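Local coordinates for protein lipocalin (Argas monolakensis, PDB 3BRN) that binds serotonin inside a lipocalin beta barrel and probably serves the tick as a biogenic amine-binding protein, at residues A[30-35]-A[112-117]. Residues are numbered along the deposited sequence; the frame is centred on the assembly and turned at random.
Sequences RKTTKP and DGNYEL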
ATOM      1  N   ARG A  30      -0.637  -5.224   4.359  1.00 28.66           N
ATOM      2  CA  ARG A  30      -0.631  -6.639   4.715  1.00 31.40           C
ATOM      3  C   ARG A  30       0.537  -7.020   5.624  1.00 35.45           C
ATOM      4  O   ARG A  30       0.363  -7.774   6.586  1.00 35.15           O
ATOM      5  CB  ARG A  30      -0.645  -7.505   3.445  1.00 28.26           C
ATOM      6  CG  ARG A  30      -0.572  -9.021   3.673  1.00 30.34           C
ATOM      7  CD  ARG A  30      -1.736  -9.559   4.530  1.00 28.30           C
ATOM      8  NE  ARG A  30      -1.573 -10.987   4.804  1.00 33.59           N
ATOM      9  CZ  ARG A  30      -0.725 -11.494   5.697  1.00 28.35           C
ATOM     10  NH1 ARG A  30       0.027 -10.698   6.446  1.00 37.30           N
ATOM     11  NH2 ARG A  30      -0.638 -12.802   5.855  1.00 36.48           N
ATOM     12  N   LYS A  31       1.747  -6.611   5.249  1.00 32.54           N
ATOM     13  CA  LYS A  31       2.932  -6.886   6.079  1.00 32.27           C
ATOM     14  C   LYS A  31       3.813  -5.653   6.069  1.00 33.52           C
ATOM     15  O   LYS A  31       3.940  -5.013   5.036  1.00 29.57           O
ATOM     16  CB  LYS A  31       3.747  -8.057   5.509  1.00 34.17           C
ATOM     17  CG  LYS A  31       2.980  -9.365   5.315  1.00 37.03           C
ATOM     18  CD  LYS A  31       3.904 -10.469   4.836  1.00 39.24           C
ATOM     19  CE  LYS A  31       3.142 -11.768   4.576  1.00 44.39           C
ATOM     20  NZ  LYS A  31       3.884 -12.642   3.635  1.00 45.83           N
ATOM     21  N   THR A  32       4.572  -5.450   7.150  1.00 31.17           N
ATOM     22  CA  THR A  32       5.546  -4.354   7.206  1.00 35.67           C
ATOM     23  C   THR A  32       6.731  -4.740   8.093  1.00 33.93           C
ATOM     24  O   THR A  32       6.611  -5.625   8.946  1.00 32.01           O
ATOM     25  CB  THR A  32       4.884  -3.019   7.694  1.00 31.12           C
ATOM     26  OG1 THR A  32       5.870  -1.983   7.774  1.00 34.29           O
ATOM     27  CG2 THR A  32       4.231  -3.185   9.071  1.00 32.33           C
ATOM     28  N   THR A  33       7.901  -4.159   7.822  1.00 34.97           N
ATOM     29  CA  THR A  33       9.045  -4.317   8.719  1.00 30.51           C
ATOM     30  C   THR A  33       9.048  -3.240   9.803  1.00 36.45           C
ATOM     31  O   THR A  33       9.975  -3.169  10.604  1.00 34.70           O
ATOM     32  CB  THR A  33      10.399  -4.291   7.958  1.00 32.73           C
ATOM     33  OG1 THR A  33      10.523  -3.051   7.249  1.00 30.88           O
ATOM     34  CG2 THR A  33      10.474  -5.476   6.954  1.00 28.54           C
ATOM     35  N   LYS A  34       8.065  -2.344   9.784  1.00 34.24           N
ATOM     36  CA  LYS A  34       7.969  -1.370  10.870  1.00 35.95           C
ATOM     37  C   LYS A  34       6.994  -1.896  11.935  1.00 41.72           C
ATOM     38  O   LYS A  34       5.851  -2.237  11.612  1.00 38.35           O
ATOM     39  CB  LYS A  34       7.482  -0.015  10.336  1.00 38.25           C
ATOM     40  CG  LYS A  34       7.093   0.994  11.417  1.00 33.30           C
ATOM     41  CD  LYS A  34       6.755   2.345  10.804  1.00 37.05           C
ATOM     42  CE  LYS A  34       5.937   3.215  11.761  1.00 54.57           C
ATOM     43  NZ  LYS A  34       5.485   4.486  11.106  1.00 61.67           N
ATOM     44  N   PRO A  35       7.431  -1.933  13.204  1.00 39.34           N
ATOM     45  CA  PRO A  35       6.566  -2.373  14.295  1.00 44.53           C
ATOM     46  C   PRO A  35       5.632  -1.260  14.782  1.00 44.78           C
ATOM     47  O   PRO A  35       5.861  -0.080  14.496  1.00 47.60           O
ATOM     48  CB  PRO A  35       7.568  -2.743  15.394  1.00 48.08           C
ATOM     49  CG  PRO A  35       8.699  -1.789  15.175  1.00 47.17           C
ATOM     50  CD  PRO A  35       8.773  -1.560  13.681  1.00 46.27           C
ATOM     51  N   ASP A 112       9.650   5.976   6.503  1.00 38.97           N
ATOM     52  CA  ASP A 112      10.637   5.720   7.558  1.00 33.72           C
ATOM     53  C   ASP A 112      11.780   4.799   7.134  1.00 38.26           C
ATOM     54  O   ASP A 112      12.706   4.561   7.913  1.00 36.03           O
ATOM     55  CB  ASP A 112       9.953   5.121   8.792  1.00 33.73           C
ATOM     56  CG  ASP A 112       9.044   6.121   9.507  1.00 44.20           C
ATOM     57  OD1 ASP A 112       8.948   7.294   9.066  1.00 48.74           O
ATOM     58  OD2 ASP A 112       8.399   5.722  10.502  1.00 52.13           O
ATOM     59  N   GLY A 113      11.703   4.266   5.915  1.00 35.76           N
ATOM     60  CA  GLY A 113      12.732   3.369   5.376  1.00 35.02           C
ATOM     61  C   GLY A 113      12.381   1.897   5.504  1.00 33.35           C
ATOM     62  O   GLY A 113      13.132   1.024   5.087  1.00 37.74           O
ATOM     63  N   ASN A 114      11.271   1.612   6.120  1.00 34.93           N
ATOM     64  CA  ASN A 114      10.772   0.275   6.258  1.00 33.84           C
ATOM     65  C   ASN A 114      10.215  -0.295   4.946  1.00 34.26           C
ATOM     66  O   ASN A 114       9.942   0.434   4.058  1.00 32.89           O
ATOM     67  CB  ASN A 114       9.697   0.290   7.313  1.00 32.73           C
ATOM     68  CG  ASN A 114       8.547   1.153   6.932  1.00 40.30           C
ATOM     69  OD1 ASN A 114       8.652   2.340   6.881  1.00 42.12           O
ATOM     70  ND2 ASN A 114       7.477   0.541   6.599  1.00 34.60           N
ATOM     71  N   TYR A 115      10.068  -1.605   4.869  1.00 31.28           N
ATOM     72  CA  TYR A 115       9.437  -2.225   3.742  1.00 30.46           C
ATOM     73  C   TYR A 115       8.005  -2.632   3.997  1.00 28.63           C
ATOM     74  O   TYR A 115       7.674  -2.992   5.066  1.00 25.73           O
ATOM     75  CB  TYR A 115      10.266  -3.398   3.217  1.00 30.02           C
ATOM     76  CG  TYR A 115      11.647  -2.976   2.849  1.00 34.23           C
ATOM     77  CD1 TYR A 115      11.859  -2.230   1.745  1.00 32.34           C
ATOM     78  CD2 TYR A 115      12.716  -3.257   3.658  1.00 38.61           C
ATOM     79  CE1 TYR A 115      13.080  -1.810   1.423  1.00 49.34           C
ATOM     80  CE2 TYR A 115      13.962  -2.835   3.339  1.00 40.86           C
ATOM     81  CZ  TYR A 115      14.140  -2.109   2.219  1.00 48.10           C
ATOM     82  OH  TYR A 115      15.326  -1.643   1.838  1.00 46.80           O
ATOM     83  N   GLU A 116       7.197  -2.624   2.955  1.00 30.83           N
ATOM     84  CA  GLU A 116       5.750  -2.790   3.099  1.00 31.02           C
ATOM     85  C   GLU A 116       5.182  -3.621   1.970  1.00 28.92           C
ATOM     86  O   GLU A 116       5.505  -3.399   0.801  1.00 27.72           O
ATOM     87  CB  GLU A 116       5.063  -1.422   3.073  1.00 30.50           C
ATOM     88  CG  GLU A 116       5.476  -0.517   4.241  1.00 34.47           C
ATOM     89  CD  GLU A 116       4.831   0.859   4.175  1.00 43.31           C
ATOM     90  OE1 GLU A 116       4.263   1.205   3.110  1.00 40.35           O
ATOM     91  OE2 GLU A 116       4.982   1.629   5.151  1.00 38.85           O
ATOM     92  N   LEU A 117       4.236  -4.481   2.311  1.00 28.15           N
ATOM     93  CA  LEU A 117       3.459  -5.175   1.299  1.00 29.41           C
ATOM     94  C   LEU A 117       2.018  -4.702   1.426  1.00 30.36           C
ATOM     95  O   LEU A 117       1.396  -4.894   2.466  1.00 32.15           O
ATOM     96  CB  LEU A 117       3.537  -6.688   1.534  1.00 29.55           C
ATOM     97  CG  LEU A 117       2.624  -7.576   0.683  1.00 35.29           C
ATOM     98  CD1 LEU A 117       2.978  -7.477  -0.788  1.00 29.49           C
ATOM     99  CD2 LEU A 117       2.729  -9.023   1.165  1.00 30.74           C
TER
HETATM  100  O   HOH W   1       4.569   0.301   7.647  1.00 33.65           O
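Lys31 and Leu117 pair across two antiparallel strands of the lipocalin barrel, 26-32 and 115-120, at a classic beta bulge in which Arg30 and Lys31 both face Leu117. Leu117 O accepts from both Arg30 N (2.8 Å) and Lys31 N, while Leu117 N returns a nearly straight bond to Lys31 O. On the face that Lys31 and Leu117 share, Leu117 CD2 lies alongside Lys31 CD, and helix 131-140 packs against this side. Where strand 26-32 ends and 115-120 begins, the Thr33 hydroxyl stands in for a backbone carbonyl: with chi1 at 59°, OG1 sits between its own N and C and accepts from Tyr115 N at 2.8 Å, while Thr33 N still donates to Tyr115 O. The Lys34 side chain runs from Asn114 to Asp112. Its CB rests against CB and CG of Asn114, each 3.8 Å away; the extended chain beyond brings CD and CE up to Asp112 OD2, and NZ closes a salt bridge to that oxygen at 3.2 Å, approaching from above the carboxylate plane. The backbone N of Lys34 bonds back to Thr32 OG1 in an ST turn. About 5 Å from the bound serotonin, the Glu116 side chain is gripped at OE1 by Trp118 NE1, and at OE2 by Asn114 ND2 and a water that also bonds Thr32 OG1 at 2.6 Å.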